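Local coordinates for CrmK (Actinoalloteichus sp. WH1-2216-6, PDB 5I1V), which is a flavoenzyme oxidase with covalently bound FAD that takes part in recycling shunt products during caerulomycin biosynthesis, at residues Glu269-Ser274 / Ser372-Tyr377; Arg340-Ala345 / Lys401-Val406; Pro476-Ile481 / Phe495-Arg500; Asp177-Leu182 / Ser483-Arg488. One frame throughout, in Å; residues are numbered along the deposited sequence.

The four contacts form two groups on the fold. Interactions 1 and 2, with centres 10 Å apart, are neighbours in the eight-stranded antiparallel sheet: strands 374-379 and 400-408 adjoin, and Glu376 N and Phe403 O probably bond at 2.8 Å. Interactions 3 and 4, centres 11 Å apart, share helix 475-485. Interactions 1 and 4 lie about 42 Å apart between centres, on opposite sides of the chain's centre. Along the sequence the segments of 1 and 2 alternate, as do those of 3 and 4; 1 and 2 close before 3 opens, and both nest inside 4. There helix 475-485 packs against helix 180-185 beside strand 166-172 of the five-stranded sheet, joining segments 301 residues apart.

Interaction 1 (Glu269-Ser274 / Ser372-Tyr377); sequences ECFHRS and SAAMEY
CD1 of the Phe271 ring touches the Ala374 methyl (CB) at 3.6 Å, the two residues forming a non-hydrogen-bonded pair of antiparallel strands. On the other side of the sheet Cys270 faces Met375: CB of the cysteine lies 4.2 Å from CG of the methionine. With SG anti to its own carbonyl carbon (chi1 -55°), the cysteine sulfur reaches the rim of the Tyr377 ring, 4.1 Å from CE2 and 89° off the ring normal, an edge-on sulfur-aromatic contact. Helices 237-253 and 353-364 cover this side, and the phenol oxygen of Tyr377 bonds to His351. Between the two layers the backbones are joined by Cys270 N to Met375 O (2.6 Å), by the reciprocal Met375 N to Cys270 O, and by His272 N to Ala373 O, the straightest of the three at 170°. The polar edge is formed by Glu269 and Glu376, side by side and pointing the same way on the Phe271 side. Their carboxylate planes are strongly turned against each other, yet OE2 of Glu269 stands 3.0 Å from OE2 of Glu376. The contact thus ends in two acid groups pressed together, a close like-charge pair at the margin of the flavin pocket, with the Glu376 side chain about 8 Å from the FAD.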
# COMPACT_ATOMS: atom_id res chain seq x y z
N GLU A 269 -15.42 -0.92 15.45
CA GLU A 269 -14.93 -2.27 15.21
C GLU A 269 -14.99 -3.00 16.54
O GLU A 269 -14.24 -2.66 17.46
CB GLU A 269 -13.49 -2.28 14.75
CG GLU A 269 -13.24 -1.56 13.45
CD GLU A 269 -11.83 -1.80 12.91
OE1 GLU A 269 -11.04 -0.83 12.91
OE2 GLU A 269 -11.52 -2.96 12.49
N CYS A 270 -15.83 -4.00 16.60
CA CYS A 270 -15.95 -4.82 17.78
C CYS A 270 -15.19 -6.13 17.63
O CYS A 270 -15.76 -7.13 17.27
CB CYS A 270 -17.42 -5.11 18.03
SG CYS A 270 -18.40 -3.61 18.13
N PHE A 271 -13.89 -6.07 17.89
CA PHE A 271 -13.02 -7.19 17.88
C PHE A 271 -13.35 -8.21 18.97
O PHE A 271 -13.89 -7.85 20.04
CB PHE A 271 -11.60 -6.74 18.14
CG PHE A 271 -11.00 -5.88 17.05
CD1 PHE A 271 -10.58 -6.44 15.85
CD2 PHE A 271 -10.78 -4.53 17.26
CE1 PHE A 271 -9.99 -5.64 14.87
CE2 PHE A 271 -10.18 -3.74 16.31
CZ PHE A 271 -9.78 -4.29 15.11
N HIS A 272 -13.00 -9.45 18.69
CA HIS A 272 -12.95 -10.48 19.70
C HIS A 272 -11.98 -10.05 20.79
O HIS A 272 -10.99 -9.34 20.55
CB HIS A 272 -12.51 -11.82 19.10
CG HIS A 272 -12.48 -12.93 20.10
ND1 HIS A 272 -11.32 -13.32 20.74
CD2 HIS A 272 -13.47 -13.70 20.61
CE1 HIS A 272 -11.60 -14.28 21.60
NE2 HIS A 272 -12.90 -14.53 21.54
N ARG A 273 -12.28 -10.51 22.01
CA ARG A 273 -11.52 -10.17 23.21
C ARG A 273 -10.02 -10.30 23.04
O ARG A 273 -9.25 -9.47 23.55
CB ARG A 273 -12.01 -11.05 24.39
CG ARG A 273 -11.16 -10.93 25.66
CD ARG A 273 -11.86 -11.49 26.90
NE ARG A 273 -12.14 -10.46 27.91
CZ ARG A 273 -13.35 -10.20 28.39
NH1 ARG A 273 -14.36 -10.93 27.97
NH2 ARG A 273 -13.56 -9.24 29.28
N SER A 274 -9.58 -11.36 22.35
CA SER A 274 -8.15 -11.60 22.17
C SER A 274 -7.43 -10.48 21.49
O SER A 274 -6.21 -10.44 21.56
CB SER A 274 -7.89 -12.88 21.39
OG SER A 274 -8.49 -12.82 20.11
N SER A 372 -7.63 -10.88 14.94
CA SER A 372 -8.31 -10.34 13.74
C SER A 372 -9.81 -10.55 13.65
O SER A 372 -10.44 -9.95 12.78
CB SER A 372 -7.68 -10.88 12.49
OG SER A 372 -6.32 -10.63 12.59
N ALA A 373 -10.40 -11.36 14.51
CA ALA A 373 -11.83 -11.57 14.44
C ALA A 373 -12.59 -10.36 14.95
O ALA A 373 -12.28 -9.81 16.00
CB ALA A 373 -12.21 -12.81 15.23
N ALA A 374 -13.61 -9.94 14.20
CA ALA A 374 -14.37 -8.73 14.51
C ALA A 374 -15.72 -8.69 13.81
O ALA A 374 -15.92 -9.32 12.77
CB ALA A 374 -13.59 -7.50 14.17
N MET A 375 -16.64 -7.96 14.42
CA MET A 375 -17.74 -7.40 13.68
C MET A 375 -17.63 -5.89 13.75
O MET A 375 -17.04 -5.32 14.68
CB MET A 375 -19.11 -7.95 14.11
CG MET A 375 -19.55 -7.66 15.52
SD MET A 375 -21.19 -8.40 15.83
CE MET A 375 -22.19 -7.46 14.66
N GLU A 376 -18.12 -5.26 12.70
CA GLU A 376 -18.06 -3.82 12.56
C GLU A 376 -19.41 -3.23 12.24
O GLU A 376 -20.19 -3.81 11.49
CB GLU A 376 -17.10 -3.42 11.42
CG GLU A 376 -15.74 -4.05 11.43
CD GLU A 376 -14.83 -3.56 10.27
OE1 GLU A 376 -15.34 -3.05 9.23
OE2 GLU A 376 -13.60 -3.70 10.41
N TYR A 377 -19.64 -2.04 12.78
CA TYR A 377 -20.81 -1.25 12.47
C TYR A 377 -20.36 -0.01 11.70
O TYR A 377 -19.57 0.77 12.19
CB TYR A 377 -21.50 -0.83 13.75
CG TYR A 377 -22.12 -1.96 14.49
CD1 TYR A 377 -23.42 -2.35 14.23
CD2 TYR A 377 -21.43 -2.62 15.49
CE1 TYR A 377 -24.01 -3.36 14.93
CE2 TYR A 377 -22.02 -3.65 16.19
CZ TYR A 377 -23.32 -3.99 15.92
OH TYR A 377 -23.91 -5.03 16.60

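Interaction 2 (Arg340-Ala345 / Lys401-Val406); sequences RKVKSA and KTFYMV
Backbone bonding joins Arg340-Ala345 to Lys401-Val406 as neighbouring antiparallel strands, and three hydrogen-bonded pairs carry it: Lys341 with Val406, Lys343 with Tyr404, and Ala345 with Thr402. Each pair exchanges two N-H to O=C bonds, those between Lys343 and Tyr404 being 2.9 Å from N to O in both directions. A side-chain bond is added at one end. The hydroxyl of Thr402, set between its backbone N and carbonyl carbon (chi1 79°), donates from OG1 to Ala345 O at 2.6 Å, so that this carbonyl accepts from both N and OG1 of the threonine. A water spans the strands nearby, accepting from Ser344 OG (2.9 Å) and donating to Thr402 O (2.8 Å); Ser344 OG also bonds to the backbone of Tyr446, an FAD-binding residue.

Apolar contact gathers on the side of Val342, Phe403 and Met405. CG1 of Val342 touches CZ of Phe403 at 3.6 Å, and the same methyl meets CE of Met405 at 3.6 Å, the methionine chain being bent at chi2 and chi3 to bring its end back alongside the valine. On the reverse side CB of Lys343 packs against CB of Tyr404 at 3.9 Å.

Charge is settled outside the pair of strands. Lys341 and Lys343 both form salt bridges with Asp451, and Arg340 does so with Asp23. The lysines thus lend their aliphatic roots to the sheet while their ammonium ends probably remain charged, tying this part of the eight-stranded sheet to the acidic groups beside it.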
# COMPACT_ATOMS: atom_id res chain seq x y z
N ARG A 340 -9.16 -15.97 4.90
CA ARG A 340 -10.25 -15.08 5.37
C ARG A 340 -11.61 -15.64 5.16
O ARG A 340 -11.83 -16.41 4.21
CB ARG A 340 -10.27 -13.73 4.63
CG ARG A 340 -8.92 -13.11 4.38
CD ARG A 340 -9.03 -11.89 3.47
NE ARG A 340 -7.69 -11.33 3.25
CZ ARG A 340 -7.05 -10.55 4.11
NH1 ARG A 340 -5.82 -10.13 3.84
NH2 ARG A 340 -7.63 -10.20 5.26
N LYS A 341 -12.56 -15.19 5.98
CA LYS A 341 -13.95 -15.38 5.73
C LYS A 341 -14.68 -14.06 6.12
O LYS A 341 -14.42 -13.48 7.18
CB LYS A 341 -14.47 -16.55 6.54
CG LYS A 341 -15.96 -16.85 6.44
CD LYS A 341 -16.38 -17.40 5.11
CE LYS A 341 -17.88 -17.66 5.04
NZ LYS A 341 -18.42 -17.54 3.64
N VAL A 342 -15.57 -13.59 5.25
CA VAL A 342 -16.31 -12.34 5.53
C VAL A 342 -17.80 -12.61 5.43
O VAL A 342 -18.25 -13.52 4.74
CB VAL A 342 -15.95 -11.17 4.60
CG1 VAL A 342 -14.49 -10.76 4.79
CG2 VAL A 342 -16.31 -11.53 3.15
N LYS A 343 -18.57 -11.84 6.20
CA LYS A 343 -20.01 -11.85 6.10
C LYS A 343 -20.51 -10.39 6.21
O LYS A 343 -19.79 -9.50 6.64
CB LYS A 343 -20.63 -12.73 7.21
CG LYS A 343 -20.21 -14.19 7.17
CD LYS A 343 -20.92 -15.00 8.24
CE LYS A 343 -20.66 -16.48 8.08
NZ LYS A 343 -21.73 -17.13 7.27
N SER A 344 -21.75 -10.19 5.86
CA SER A 344 -22.33 -8.89 5.71
C SER A 344 -23.79 -8.94 6.14
O SER A 344 -24.44 -9.96 5.95
CB SER A 344 -22.19 -8.52 4.23
OG SER A 344 -23.25 -7.76 3.76
N ALA A 345 -24.27 -7.85 6.73
CA ALA A 345 -25.70 -7.69 7.12
C ALA A 345 -25.97 -6.18 7.25
O ALA A 345 -25.28 -5.47 7.97
CB ALA A 345 -26.04 -8.44 8.42
N LYS A 401 -24.43 -0.31 7.81
CA LYS A 401 -23.89 -1.56 7.34
C LYS A 401 -23.13 -2.26 8.46
O LYS A 401 -22.56 -1.60 9.37
CB LYS A 401 -22.98 -1.35 6.15
CG LYS A 401 -23.68 -0.82 4.92
CD LYS A 401 -22.73 -0.78 3.74
CE LYS A 401 -23.44 -1.02 2.42
NZ LYS A 401 -23.78 -2.45 2.28
N THR A 402 -23.15 -3.59 8.44
CA THR A 402 -22.34 -4.37 9.36
C THR A 402 -21.58 -5.43 8.54
O THR A 402 -22.06 -5.91 7.52
CB THR A 402 -23.13 -5.06 10.49
OG1 THR A 402 -23.76 -6.25 9.98
CG2 THR A 402 -24.16 -4.10 11.12
N PHE A 403 -20.40 -5.75 9.03
CA PHE A 403 -19.41 -6.54 8.36
C PHE A 403 -18.81 -7.44 9.46
O PHE A 403 -18.67 -7.01 10.60
CB PHE A 403 -18.38 -5.55 7.81
CG PHE A 403 -17.20 -6.19 7.15
CD1 PHE A 403 -17.36 -6.92 5.98
CD2 PHE A 403 -15.94 -6.05 7.68
CE1 PHE A 403 -16.26 -7.52 5.37
CE2 PHE A 403 -14.84 -6.63 7.06
CZ PHE A 403 -15.00 -7.37 5.91
N TYR A 404 -18.51 -8.69 9.11
CA TYR A 404 -17.93 -9.69 9.99
C TYR A 404 -16.70 -10.23 9.27
O TYR A 404 -16.77 -10.46 8.05
CB TYR A 404 -18.86 -10.86 10.19
CG TYR A 404 -20.18 -10.51 10.79
CD1 TYR A 404 -21.11 -9.73 10.12
CD2 TYR A 404 -20.53 -11.00 12.05
CE1 TYR A 404 -22.35 -9.44 10.68
CE2 TYR A 404 -21.75 -10.69 12.62
CZ TYR A 404 -22.65 -9.91 11.96
OH TYR A 404 -23.87 -9.68 12.56
N MET A 405 -15.59 -10.36 9.98
CA MET A 405 -14.39 -10.90 9.39
C MET A 405 -13.54 -11.71 10.40
O MET A 405 -13.54 -11.42 11.60
CB MET A 405 -13.63 -9.79 8.66
CG MET A 405 -12.27 -9.34 9.15
SD MET A 405 -10.88 -9.68 7.99
CE MET A 405 -11.56 -9.42 6.35
N VAL A 406 -12.90 -12.77 9.88
CA VAL A 406 -11.87 -13.54 10.59
C VAL A 406 -10.77 -13.68 9.57
O VAL A 406 -11.05 -13.89 8.36
CB VAL A 406 -12.32 -14.95 11.06
CG1 VAL A 406 -13.24 -14.86 12.24
CG2 VAL A 406 -13.05 -15.70 9.98
O HOH W 1 -22.56 -5.19 4.90

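Interaction 3 (Pro476-Ile481 / Phe495-Arg500); sequences PRLQEI and FSIRPR
Gln479 reaches from helix 475-485 to the C-terminal tail, and its side chain can be followed atom by atom. CB lies 3.6 Å from Arg498 O and also faces the backbone N of Arg500. CG, anti to the carbonyl carbon (chi1 -70°), touches both the same oxygen and the CG2 methyl of Ile497, 3.7 Å from the latter. The chain then runs extended to the amide, where NE2 donates to Arg498 O at 3.0 Å with an N-H...O angle of 153°. The acceptor lies near the amide plane of the glutamine, whereas the donor sits well above the carbonyl plane, 48° out of it. NE2 also makes a weak bond to a water, which in turn donates to O of the terminal carboxylate of Arg500.

Around this chain the tail closes on the helix. CG2 of Ile497 is wedged against the helix backbone, 3.5 Å from Gln479 CA, and also touches Leu478 CB. Farther along, Arg500 lays CG over the Gln479 carbonyl, CG to O 3.9 Å, and its side chain crosses that of Glu480 obliquely. An alanine here removes the amide and CG, and the Arg498 carbonyl would probably be left without this donor and the tail less closely held.

In this berberine-like C-terminal region the tail folds back on helix 475-485, held by the wedged methyl and an amide bond from above the carbonyl plane, the water adding a weak link. Glu480 OE1 has its own weak salt bridge to Arg477 NH1 (3.1 Å), Arg500 being a more distant opposite charge.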
# COMPACT_ATOMS: atom_id res chain seq x y z
N PRO A 476 -35.12 -10.47 -10.58
CA PRO A 476 -35.67 -10.86 -11.88
C PRO A 476 -35.34 -9.94 -13.07
O PRO A 476 -35.19 -10.40 -14.16
CB PRO A 476 -37.20 -10.92 -11.60
CG PRO A 476 -37.26 -11.29 -10.16
CD PRO A 476 -36.10 -10.58 -9.51
N ARG A 477 -35.21 -8.65 -12.86
CA ARG A 477 -34.81 -7.77 -13.94
C ARG A 477 -33.35 -8.07 -14.35
O ARG A 477 -33.03 -8.13 -15.55
CB ARG A 477 -34.94 -6.30 -13.53
CG ARG A 477 -34.44 -5.30 -14.56
CD ARG A 477 -35.09 -5.42 -15.91
NE ARG A 477 -34.74 -4.25 -16.69
CZ ARG A 477 -34.53 -4.21 -17.99
NH1 ARG A 477 -34.65 -5.26 -18.74
NH2 ARG A 477 -34.19 -3.07 -18.55
N LEU A 478 -32.50 -8.30 -13.37
CA LEU A 478 -31.12 -8.71 -13.66
C LEU A 478 -31.07 -10.05 -14.43
O LEU A 478 -30.27 -10.21 -15.34
CB LEU A 478 -30.28 -8.81 -12.40
CG LEU A 478 -29.99 -7.48 -11.72
CD1 LEU A 478 -29.47 -7.76 -10.32
CD2 LEU A 478 -28.96 -6.67 -12.52
N GLN A 479 -31.93 -11.00 -14.06
CA GLN A 479 -32.00 -12.29 -14.80
C GLN A 479 -32.42 -12.03 -16.25
O GLN A 479 -31.92 -12.64 -17.16
CB GLN A 479 -32.97 -13.21 -14.14
CG GLN A 479 -32.56 -13.77 -12.80
CD GLN A 479 -33.55 -14.82 -12.36
OE1 GLN A 479 -34.63 -14.49 -11.92
NE2 GLN A 479 -33.18 -16.08 -12.49
N GLU A 480 -33.33 -11.10 -16.48
CA GLU A 480 -33.72 -10.74 -17.84
C GLU A 480 -32.57 -10.10 -18.63
O GLU A 480 -32.38 -10.33 -19.82
CB GLU A 480 -34.94 -9.79 -17.78
CG GLU A 480 -35.23 -9.02 -19.05
CD GLU A 480 -36.34 -7.97 -18.87
OE1 GLU A 480 -36.55 -7.49 -17.73
OE2 GLU A 480 -36.98 -7.60 -19.87
N ILE A 481 -31.82 -9.24 -17.99
CA ILE A 481 -30.71 -8.62 -18.68
C ILE A 481 -29.63 -9.71 -18.96
O ILE A 481 -29.03 -9.75 -20.02
CB ILE A 481 -30.18 -7.43 -17.86
CG1 ILE A 481 -31.28 -6.39 -17.76
CG2 ILE A 481 -28.92 -6.84 -18.47
CD1 ILE A 481 -31.03 -5.27 -16.75
N PHE A 495 -22.58 -17.48 -7.11
CA PHE A 495 -23.60 -16.46 -6.95
C PHE A 495 -23.84 -15.64 -8.21
O PHE A 495 -24.26 -14.52 -8.12
CB PHE A 495 -23.25 -15.52 -5.81
CG PHE A 495 -23.56 -16.07 -4.42
CD1 PHE A 495 -24.35 -17.19 -4.22
CD2 PHE A 495 -23.13 -15.37 -3.31
CE1 PHE A 495 -24.67 -17.62 -2.94
CE2 PHE A 495 -23.45 -15.81 -2.01
CZ PHE A 495 -24.21 -16.92 -1.84
N SER A 496 -23.63 -16.22 -9.38
CA SER A 496 -23.91 -15.49 -10.59
C SER A 496 -25.41 -15.41 -10.86
O SER A 496 -26.15 -16.28 -10.42
CB SER A 496 -23.16 -16.04 -11.78
OG SER A 496 -23.51 -17.37 -12.11
N ILE A 497 -25.82 -14.35 -11.53
CA ILE A 497 -27.24 -14.19 -11.90
C ILE A 497 -27.63 -15.40 -12.75
O ILE A 497 -27.06 -15.59 -13.82
CB ILE A 497 -27.52 -12.89 -12.70
CG1 ILE A 497 -26.98 -11.62 -12.00
CG2 ILE A 497 -28.97 -12.75 -13.03
CD1 ILE A 497 -27.47 -11.47 -10.62
N ARG A 498 -28.60 -16.18 -12.32
CA ARG A 498 -29.01 -17.36 -13.11
C ARG A 498 -29.88 -16.97 -14.30
O ARG A 498 -30.70 -16.06 -14.20
CB ARG A 498 -29.79 -18.38 -12.28
CG ARG A 498 -29.09 -18.89 -11.02
CD ARG A 498 -27.70 -19.37 -11.30
NE ARG A 498 -27.16 -20.24 -10.25
CZ ARG A 498 -26.23 -19.90 -9.36
NH1 ARG A 498 -25.70 -18.68 -9.33
NH2 ARG A 498 -25.82 -20.81 -8.49
N PRO A 499 -29.74 -17.66 -15.42
CA PRO A 499 -30.56 -17.17 -16.53
C PRO A 499 -32.06 -17.43 -16.24
O PRO A 499 -32.41 -18.43 -15.61
CB PRO A 499 -30.07 -17.99 -17.73
CG PRO A 499 -28.75 -18.59 -17.27
CD PRO A 499 -28.95 -18.83 -15.80
N ARG A 500 -32.90 -16.47 -16.66
CA ARG A 500 -34.38 -16.55 -16.54
C ARG A 500 -34.94 -17.98 -16.56
O ARG A 500 -35.36 -18.57 -15.55
CB ARG A 500 -35.01 -15.77 -17.70
CG ARG A 500 -35.39 -14.34 -17.39
CD ARG A 500 -36.25 -13.76 -18.51
NE ARG A 500 -35.82 -14.30 -19.81
CZ ARG A 500 -35.92 -13.66 -20.97
NH1 ARG A 500 -36.47 -12.45 -21.06
NH2 ARG A 500 -35.47 -14.27 -22.08
OXT ARG A 500 -34.98 -18.60 -17.63
O HOH W 2 -34.11 -19.06 -13.30

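Interaction 4 (Asp177-Leu182 / Ser483-Arg488); sequences DPNRDL and SRWDPR
Asp181 meets Arg484 and Trp485 because its CG stands between backbone N and carbonyl carbon (chi1 60°), turning the carboxylate to the other helix, while the arginine, extended from its backbone and then bent at chi3, brings NE and NH2 round to face it. The guanidinium grips side-on, one nitrogen to each oxygen: NE to OD2 at 2.6 Å and NH2 to OD1 at 3.1 Å. The two planes are only 16° apart, and both oxygens are approached on their syn side.

OD2 of Asp181 takes a second donor, Trp485 NE1, at 3.0 Å. This N-H comes from above the carboxylate plane, on the face opposite to the one used by Arg484 NE; the bond from Trp485 NE1 to Asp181 OD1 is weak. The indole also packs. Leu182 CD2 lies over the six-membered ring, 3.8 Å from its centroid and 7° off the normal, a CH-pi contact, and CD1 of the same leucine lies 3.9 Å from Trp485 CG. The Asn179 side chain meets the indole edge at CZ2 and CH2, its amide nearly perpendicular to the ring.

Replacing Trp485 with an alanine would probably leave Leu182 without the ring under its methyls and Asp181 OD2 without its second donor, opening a gap between the helices. Val169 of strand 166-172 touches both Leu182 and Trp485, which places the contact beside the five-stranded sheet.

Held by three firm bonds from two residues, the carboxylate is likely to stay ionised, its charge balanced by the arginine at this surface junction of helices 180-185 and 475-485.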
# COMPACT_ATOMS: atom_id res chain seq x y z
N ASP A 177 -30.29 5.45 -24.67
CA ASP A 177 -29.25 4.46 -25.06
C ASP A 177 -29.91 3.11 -25.30
O ASP A 177 -30.61 2.59 -24.42
CB ASP A 177 -28.18 4.36 -23.94
CG ASP A 177 -26.92 3.53 -24.35
OD1 ASP A 177 -27.04 2.41 -24.85
OD2 ASP A 177 -25.80 4.02 -24.15
N PRO A 178 -29.71 2.53 -26.51
CA PRO A 178 -30.29 1.19 -26.75
C PRO A 178 -29.77 0.10 -25.78
O PRO A 178 -30.47 -0.88 -25.49
CB PRO A 178 -29.97 0.93 -28.23
CG PRO A 178 -28.77 1.82 -28.54
CD PRO A 178 -28.92 3.01 -27.66
N ASN A 179 -28.59 0.31 -25.19
CA ASN A 179 -28.01 -0.66 -24.26
C ASN A 179 -28.04 -0.20 -22.82
O ASN A 179 -27.19 -0.60 -22.03
CB ASN A 179 -26.59 -0.93 -24.71
CG ASN A 179 -26.57 -1.45 -26.13
OD1 ASN A 179 -27.49 -2.12 -26.53
ND2 ASN A 179 -25.55 -1.13 -26.87
N ARG A 180 -29.03 0.61 -22.46
CA ARG A 180 -29.11 1.14 -21.13
C ARG A 180 -29.36 0.05 -20.10
O ARG A 180 -28.96 0.18 -18.96
CB ARG A 180 -30.22 2.19 -21.05
CG ARG A 180 -30.10 3.12 -19.88
CD ARG A 180 -31.24 4.12 -19.88
NE ARG A 180 -30.92 5.15 -18.91
CZ ARG A 180 -31.06 5.04 -17.59
NH1 ARG A 180 -31.56 3.94 -17.07
NH2 ARG A 180 -30.70 6.05 -16.80
N ASP A 181 -30.01 -1.04 -20.50
CA ASP A 181 -30.16 -2.18 -19.61
C ASP A 181 -28.82 -2.75 -19.14
O ASP A 181 -28.65 -3.09 -17.97
CB ASP A 181 -31.04 -3.28 -20.25
CG ASP A 181 -30.48 -3.82 -21.58
OD1 ASP A 181 -29.79 -3.08 -22.35
OD2 ASP A 181 -30.78 -5.00 -21.90
N LEU A 182 -27.88 -2.92 -20.05
CA LEU A 182 -26.53 -3.35 -19.71
C LEU A 182 -25.84 -2.39 -18.74
O LEU A 182 -25.17 -2.82 -17.77
CB LEU A 182 -25.66 -3.54 -20.96
CG LEU A 182 -24.36 -4.29 -20.80
CD1 LEU A 182 -24.62 -5.63 -20.12
CD2 LEU A 182 -23.69 -4.47 -22.16
N SER A 483 -30.05 -12.80 -19.47
CA SER A 483 -30.51 -13.65 -20.52
C SER A 483 -30.38 -12.96 -21.88
O SER A 483 -30.16 -13.61 -22.88
CB SER A 483 -31.93 -14.11 -20.19
OG SER A 483 -32.57 -14.48 -21.35
N ARG A 484 -30.45 -11.63 -21.92
CA ARG A 484 -30.29 -10.93 -23.16
C ARG A 484 -28.83 -10.81 -23.56
O ARG A 484 -28.48 -10.86 -24.75
CB ARG A 484 -30.91 -9.54 -23.02
CG ARG A 484 -30.66 -8.55 -24.14
CD ARG A 484 -31.75 -7.47 -24.14
NE ARG A 484 -31.25 -6.09 -24.17
CZ ARG A 484 -30.79 -5.44 -25.25
NH1 ARG A 484 -30.73 -6.04 -26.42
NH2 ARG A 484 -30.38 -4.17 -25.14
N TRP A 485 -27.96 -10.61 -22.58
CA TRP A 485 -26.58 -10.19 -22.90
C TRP A 485 -25.52 -11.30 -22.77
O TRP A 485 -24.45 -11.21 -23.39
CB TRP A 485 -26.21 -8.99 -22.04
CG TRP A 485 -26.76 -7.72 -22.55
CD1 TRP A 485 -27.79 -7.01 -22.02
CD2 TRP A 485 -26.31 -6.99 -23.69
NE1 TRP A 485 -28.03 -5.91 -22.77
CE2 TRP A 485 -27.11 -5.83 -23.77
CE3 TRP A 485 -25.28 -7.15 -24.59
CZ2 TRP A 485 -26.95 -4.89 -24.75
CZ3 TRP A 485 -25.13 -6.21 -25.60
CH2 TRP A 485 -25.95 -5.08 -25.66
N ASP A 486 -25.80 -12.30 -21.94
CA ASP A 486 -24.99 -13.52 -21.85
C ASP A 486 -25.90 -14.75 -21.97
O ASP A 486 -26.05 -15.52 -21.00
CB ASP A 486 -24.18 -13.55 -20.53
CG ASP A 486 -23.23 -14.74 -20.43
OD1 ASP A 486 -22.90 -15.35 -21.48
OD2 ASP A 486 -22.86 -15.14 -19.29
N PRO A 487 -26.51 -14.93 -23.16
CA PRO A 487 -27.47 -16.02 -23.36
C PRO A 487 -26.86 -17.41 -23.19
O PRO A 487 -27.59 -18.32 -22.92
CB PRO A 487 -27.92 -15.84 -24.84
CG PRO A 487 -26.93 -14.93 -25.45
CD PRO A 487 -26.45 -14.05 -24.35
N ARG A 488 -25.55 -17.58 -23.39
CA ARG A 488 -24.95 -18.89 -23.22
C ARG A 488 -24.41 -19.12 -21.81
O ARG A 488 -23.90 -20.18 -21.54
CB ARG A 488 -23.83 -19.13 -24.21
CG ARG A 488 -24.19 -18.83 -25.66
CD ARG A 488 -22.95 -18.63 -26.49
NE ARG A 488 -22.13 -19.82 -26.50
CZ ARG A 488 -22.33 -20.85 -27.30
NH1 ARG A 488 -23.32 -20.85 -28.19
NH2 ARG A 488 -21.52 -21.90 -27.23